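PDB 4LPQ: ErfK/YbiS/YcfS/YnhG family protein from Xylanimonas cellulosilytica, which probably acts as an L,D-transpeptidase in peptidoglycan synthesis, the chain here being the part with a putative peptidoglycan-binding region and the catalytic domain. Local coordinates for residues Tyr10-Arg13 / Gly14-Gly17; His145-Thr148 / Leu149-Gly152; Met189-Trp193 / Asp194-Met198. One frame throughout, in Å; residues are numbered along the deposited sequence.

Contact 1 of 3, residues Tyr10-Arg13 / Gly14-Gly17; sequences YPQR and GSTG
Gln12 and Ser15 are the outer residues of a type II beta turn that brings the chain round just before helix 18-30, in the putative peptidoglycan-binding part of the chain. The turn illustrates how one carbonyl can accept both an amide and a hydroxyl of the same residue. Its defining bond runs from Ser15 N to Gln12 O, 2.9 Å long, with an N-H...O angle of 161°. A second bond comes from the side chain of the same residue: Ser15 OG donates to Gln12 O, also at 2.9 Å. Both donors approach from one face of the carbonyl, but the amide comes in closer to the line of the C=O bond, while the hydroxyl meets the oxygen at a C=O...OG angle of 121°. The hydroxyl can fold back in this way because OG lies beside its own backbone N, opposite the carbonyl carbon (chi1 -66°).

At the third position of the turn Gly14 has a positive phi, where a CB would be pressed against the carbonyl oxygen of Arg13, only 2.5 Å away; glycine is the natural occupant. Arg13 directs its side chain away from the turn, and its chain leans on Trp43 and Gln46 of helix 43-56. Backbone hydrogen bonds join Gly14 and Ser15 to Tyr41, and Pro11, just before the turn, to Val64. Farther along, Gly17 takes the N-cap position of helix 18-30, so the turn delivers the chain to the start of that helix. The Ser15 hydroxyl is also flanked by carbon: Pro11 CA lies 3.8 Å from Ser15 OG, and the CG of Gln12 approaches the same oxygen to 3.6 Å.

Contact 2 of 3, residues His145-Thr148 / Leu149-Gly152; sequences HSST and LELG
Ser147 turns its hydroxyl back onto the backbone ahead of it, where one oxygen accepts two successive amides. Glu150 N reaches Ser147 OG at 2.9 Å along a fairly straight path (163°), and Leu149 N reaches the same OG, also at 2.9 Å, on a more bent one (139°). The second of these makes an ST turn. With OG set opposite its own backbone N and beside the carbonyl carbon (chi1 175°), the oxygen faces both N-H groups. Close by, Thr148 OG1 lies 3.3 Å from Leu149 CD1, the two side chains crossing at a slant.

A water links the two limbs of the loop. It accepts from Ser147 N at 2.9 Å and can donate to Glu150 O at 3.0 Å and to Gly152 O at 2.6 Å, though it may not serve every acceptor near it at once.

The next shell reaches the predicted active site. Glu150 bends at its second torsion, and its carboxylate leaves the loop: OE2 accepts from the backbone N of Cys181, the predicted nucleophile, and OE1 from that of His179. Leu149 O also takes a bond from His179 ND1. The paired acceptance of amides is consistent with Ser147 acting from a second shell, steadying the backbone of Glu150, whose carboxylate binds the Cys181 and His179 amides.

Contact 3 of 3, residues Met189-Trp193 / Asp194-Met198; sequences MNWLW and DSWGM
Trp191 and Trp196 pack against each other at the C-terminal end of helix 186-196. The Trp191 indole leaves CB opposite its backbone N (chi1 180°), which lays the ring along the helix beside Ser195 and Trp196. Beyond CB, its CD1 meets Ser195 CB at 3.5 Å, and NE1 donates to a water lying in the ring plane, 3.0 Å away, which is also hydrogen-bonded to Ser195 OG. At the far tip, CH2 and CZ3 lie under Trp196 CB, a CH-pi contact 3.6 Å from the centroid of the six-membered ring. The two indoles are nearly parallel (11°) but slid apart with little overlap. Elsewhere the ring touches Val106, Ala99 and Phe33, the last in the putative peptidoglycan-binding region.

The backbone beneath widens into a pi-type turn: Trp191 O accepts from both Ser195 N and Trp196 N, the latter at 2.9 Å. Replacing Trp191 by an alanine would probably leave the bridging water without its indole donor and open a gap under Trp196 CB. The indole thus works mainly as an apolar surface, with a single N-H at its rim turned to water.

The three contacts follow one another along the chain, and no two touch. Contact 1 stands apart in the putative peptidoglycan-binding region, its centre about 34 Å from that of contact 2 and about 28 Å from that of contact 3. Contacts 2 and 3 share the L,D-transpeptidase catalytic domain; their centres are about 21 Å apart and their nearest atoms about 8 Å. Contact 2 occupies the loop between strands 144-145 and 154-159, whereas contact 3 ends helix 186-196. The putative binding part and the catalytic domain are thus separate: of the three, only contact 2 adjoins the predicted catalytic residues, while contact 3 packs its helix on the mixed sheet of that domain.

Contact 1 of 3, residues Tyr10-Arg13 / Gly14-Gly17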
# COMPACT_ATOMS: atom_id res chain seq x y z
N TYR A 10 20.20 10.04 -7.99
CA TYR A 10 18.79 9.98 -7.85
C TYR A 10 18.52 8.83 -6.89
O TYR A 10 18.90 7.74 -7.18
CB TYR A 10 18.16 9.76 -9.21
CG TYR A 10 18.56 10.83 -10.23
CD1 TYR A 10 18.22 12.14 -10.05
CD2 TYR A 10 19.29 10.53 -11.32
CE1 TYR A 10 18.57 13.11 -10.96
CE2 TYR A 10 19.67 11.49 -12.22
CZ TYR A 10 19.28 12.77 -12.04
OH TYR A 10 19.66 13.72 -12.93
N PRO A 11 17.92 9.09 -5.74
CA PRO A 11 17.67 7.98 -4.81
C PRO A 11 16.89 6.84 -5.44
O PRO A 11 15.89 7.07 -6.12
CB PRO A 11 16.87 8.63 -3.70
CG PRO A 11 17.38 10.02 -3.74
CD PRO A 11 17.63 10.36 -5.17
N GLN A 12 17.40 5.61 -5.29
CA GLN A 12 16.78 4.43 -5.81
C GLN A 12 17.21 3.25 -4.96
O GLN A 12 18.10 3.38 -4.13
CB GLN A 12 17.19 4.22 -7.26
CG GLN A 12 18.71 4.12 -7.55
CD GLN A 12 18.98 4.08 -9.02
OE1 GLN A 12 19.21 5.11 -9.68
NE2 GLN A 12 18.85 2.92 -9.56
N ARG A 13 16.60 2.07 -5.20
CA ARG A 13 16.92 0.92 -4.37
C ARG A 13 18.43 0.67 -4.39
O ARG A 13 19.03 0.63 -5.45
CB ARG A 13 16.17 -0.30 -4.91
CG ARG A 13 16.39 -1.55 -4.07
CD ARG A 13 15.67 -1.52 -2.75
NE ARG A 13 15.91 -2.69 -1.90
CZ ARG A 13 15.19 -3.79 -1.95
NH1 ARG A 13 14.14 -3.84 -2.70
NH2 ARG A 13 15.52 -4.81 -1.17
N GLY A 14 19.02 0.55 -3.19
CA GLY A 14 20.43 0.29 -3.03
C GLY A 14 21.21 1.56 -2.71
O GLY A 14 22.37 1.45 -2.32
N SER A 15 20.64 2.71 -2.99
CA SER A 15 21.33 3.96 -2.68
C SER A 15 21.51 4.12 -1.17
O SER A 15 20.68 3.64 -0.35
CB SER A 15 20.48 5.17 -3.15
OG SER A 15 20.31 5.26 -4.54
N THR A 16 22.53 4.91 -0.79
CA THR A 16 22.70 5.32 0.60
C THR A 16 23.21 6.76 0.63
O THR A 16 23.81 7.27 -0.35
CB THR A 16 23.77 4.39 1.23
OG1 THR A 16 23.82 4.45 2.66
CG2 THR A 16 25.11 4.82 0.81
N GLY A 17 22.96 7.38 1.75
CA GLY A 17 23.49 8.70 1.94
C GLY A 17 22.46 9.74 2.38
O GLY A 17 21.30 9.44 2.57

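Contact 2 of 3, residues His145-Thr148 / Leu149-Gly152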
# COMPACT_ATOMS: atom_id res chain seq x y z
N HIS A 145 -2.30 -17.07 7.80
CA HIS A 145 -3.39 -17.97 7.39
C HIS A 145 -3.49 -18.26 5.93
O HIS A 145 -3.11 -17.42 5.11
CB HIS A 145 -4.71 -17.31 7.84
CG HIS A 145 -4.89 -17.41 9.34
ND1 HIS A 145 -4.47 -16.51 10.32
CD2 HIS A 145 -5.50 -18.40 10.02
CE1 HIS A 145 -4.77 -16.99 11.54
NE2 HIS A 145 -5.44 -18.10 11.36
N SER A 146 -4.05 -19.36 5.56
CA SER A 146 -4.27 -19.72 4.19
C SER A 146 -5.51 -18.97 3.68
O SER A 146 -6.28 -18.43 4.50
CB SER A 146 -4.49 -21.22 4.05
OG SER A 146 -5.63 -21.61 4.75
N SER A 147 -5.66 -18.95 2.36
CA SER A 147 -6.76 -18.33 1.67
C SER A 147 -7.43 -19.24 0.68
O SER A 147 -6.68 -19.91 -0.06
CB SER A 147 -6.27 -17.09 0.95
OG SER A 147 -7.28 -16.48 0.15
N THR A 148 -8.74 -19.17 0.56
CA THR A 148 -9.43 -19.86 -0.58
C THR A 148 -9.20 -19.18 -1.91
O THR A 148 -9.35 -19.83 -2.96
CB THR A 148 -11.00 -20.02 -0.30
OG1 THR A 148 -11.71 -18.76 -0.12
CG2 THR A 148 -11.17 -20.84 0.94
N LEU A 149 -8.87 -17.88 -1.87
CA LEU A 149 -8.65 -17.06 -3.07
C LEU A 149 -7.19 -17.05 -3.46
O LEU A 149 -6.82 -17.35 -4.59
CB LEU A 149 -9.11 -15.58 -2.83
CG LEU A 149 -10.57 -15.28 -3.04
CD1 LEU A 149 -11.42 -16.00 -1.97
CD2 LEU A 149 -10.73 -13.77 -2.95
N GLU A 150 -6.36 -16.59 -2.56
CA GLU A 150 -4.94 -16.40 -2.81
C GLU A 150 -4.15 -17.69 -2.75
O GLU A 150 -4.48 -18.54 -1.94
CB GLU A 150 -4.33 -15.37 -1.88
CG GLU A 150 -5.04 -14.01 -1.89
CD GLU A 150 -5.05 -13.28 -3.25
OE1 GLU A 150 -4.08 -13.36 -3.94
OE2 GLU A 150 -6.11 -12.78 -3.58
N LEU A 151 -3.08 -17.77 -3.53
CA LEU A 151 -2.20 -18.95 -3.49
C LEU A 151 -1.29 -19.07 -2.32
O LEU A 151 -1.00 -20.18 -1.82
CB LEU A 151 -1.37 -18.95 -4.75
CG LEU A 151 -2.09 -19.32 -6.02
CD1 LEU A 151 -1.13 -19.38 -7.18
CD2 LEU A 151 -2.76 -20.70 -5.79
N GLY A 152 -0.76 -17.96 -1.88
CA GLY A 152 0.16 -18.06 -0.70
C GLY A 152 -0.65 -17.81 0.58
O GLY A 152 -1.91 -17.74 0.61
O HOH W 1 -3.49 -19.84 0.63

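Contact 3 of 3, residues Met189-Trp193 / Asp194-Met198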
# COMPACT_ATOMS: atom_id res chain seq x y z
N MSE A 189 0.72 -3.75 7.68
CA MSE A 189 -0.42 -4.48 8.25
C MSE A 189 -0.31 -4.39 9.79
O MSE A 189 -1.34 -4.18 10.44
CB MSE A 189 -0.42 -5.93 7.76
CG MSE A 189 -1.79 -6.52 7.96
SE MSE A 189 -3.06 -5.74 6.64
CE MSE A 189 -4.70 -5.93 7.64
N ASN A 190 0.88 -4.54 10.36
CA ASN A 190 1.05 -4.46 11.77
C ASN A 190 0.67 -3.09 12.29
O ASN A 190 0.02 -2.97 13.35
CB ASN A 190 2.49 -4.84 12.19
CG ASN A 190 2.84 -6.29 11.91
OD1 ASN A 190 1.98 -7.17 11.85
ND2 ASN A 190 4.14 -6.53 11.78
N TRP A 191 1.04 -2.07 11.55
CA TRP A 191 0.69 -0.72 11.88
C TRP A 191 -0.83 -0.53 11.91
O TRP A 191 -1.40 0.04 12.88
CB TRP A 191 1.39 0.31 11.02
CG TRP A 191 1.05 1.72 11.34
CD1 TRP A 191 1.64 2.47 12.32
CD2 TRP A 191 -0.03 2.52 10.80
NE1 TRP A 191 1.00 3.72 12.39
CE2 TRP A 191 -0.03 3.76 11.48
CE3 TRP A 191 -0.97 2.32 9.79
CZ2 TRP A 191 -0.96 4.76 11.21
CZ3 TRP A 191 -1.89 3.29 9.51
CH2 TRP A 191 -1.89 4.54 10.19
N LEU A 192 -1.53 -0.99 10.88
CA LEU A 192 -2.98 -0.93 10.80
C LEU A 192 -3.59 -1.62 12.01
O LEU A 192 -4.51 -1.05 12.61
CB LEU A 192 -3.45 -1.58 9.52
CG LEU A 192 -3.18 -0.80 8.24
CD1 LEU A 192 -3.46 -1.66 7.01
CD2 LEU A 192 -3.96 0.49 8.18
N TRP A 193 -3.13 -2.83 12.39
CA TRP A 193 -3.68 -3.55 13.49
C TRP A 193 -3.42 -2.89 14.82
O TRP A 193 -4.31 -2.76 15.68
CB TRP A 193 -3.17 -4.98 13.52
CG TRP A 193 -3.81 -5.99 12.72
CD1 TRP A 193 -3.66 -6.18 11.34
CD2 TRP A 193 -4.62 -7.09 13.20
NE1 TRP A 193 -4.33 -7.30 10.96
CE2 TRP A 193 -4.93 -7.89 12.06
CE3 TRP A 193 -5.06 -7.49 14.42
CZ2 TRP A 193 -5.63 -9.06 12.14
CZ3 TRP A 193 -5.77 -8.63 14.50
CH2 TRP A 193 -6.03 -9.44 13.37
N ASP A 194 -2.15 -2.58 15.07
CA ASP A 194 -1.62 -2.40 16.43
C ASP A 194 -1.43 -0.96 16.84
O ASP A 194 -1.46 -0.66 17.98
CB ASP A 194 -0.32 -3.16 16.61
CG ASP A 194 -0.40 -4.64 16.40
OD1 ASP A 194 -1.48 -5.22 16.61
OD2 ASP A 194 0.67 -5.20 15.98
N SER A 195 -1.21 -0.10 15.87
CA SER A 195 -0.95 1.31 16.14
C SER A 195 -2.13 2.17 15.79
O SER A 195 -2.65 2.93 16.61
CB SER A 195 0.36 1.77 15.45
OG SER A 195 0.63 3.13 15.77
N TRP A 196 -2.54 2.12 14.53
CA TRP A 196 -3.74 2.81 14.07
C TRP A 196 -5.01 2.27 14.70
O TRP A 196 -5.77 3.01 15.33
CB TRP A 196 -3.84 2.83 12.54
CG TRP A 196 -4.81 3.76 12.03
CD1 TRP A 196 -4.87 5.07 12.27
CD2 TRP A 196 -5.78 3.51 11.02
NE1 TRP A 196 -5.88 5.67 11.57
CE2 TRP A 196 -6.44 4.74 10.76
CE3 TRP A 196 -6.27 2.35 10.38
CZ2 TRP A 196 -7.47 4.84 9.86
CZ3 TRP A 196 -7.25 2.43 9.45
CH2 TRP A 196 -7.85 3.62 9.18
N GLY A 197 -5.24 0.98 14.55
CA GLY A 197 -6.40 0.27 14.95
C GLY A 197 -7.40 0.30 13.82
O GLY A 197 -7.77 1.34 13.27
N MSE A 198 -7.86 -0.90 13.48
CA MSE A 198 -8.80 -1.11 12.36
C MSE A 198 -9.73 -2.19 12.83
O MSE A 198 -9.72 -3.33 12.36
CB MSE A 198 -7.91 -1.54 11.14
CG MSE A 198 -8.67 -1.72 9.90
SE MSE A 198 -7.32 -2.20 8.51
CE MSE A 198 -8.71 -2.93 7.31
O HOH W 2 1.79 5.57 14.56
O HOH W 3 -6.93 -3.39 14.71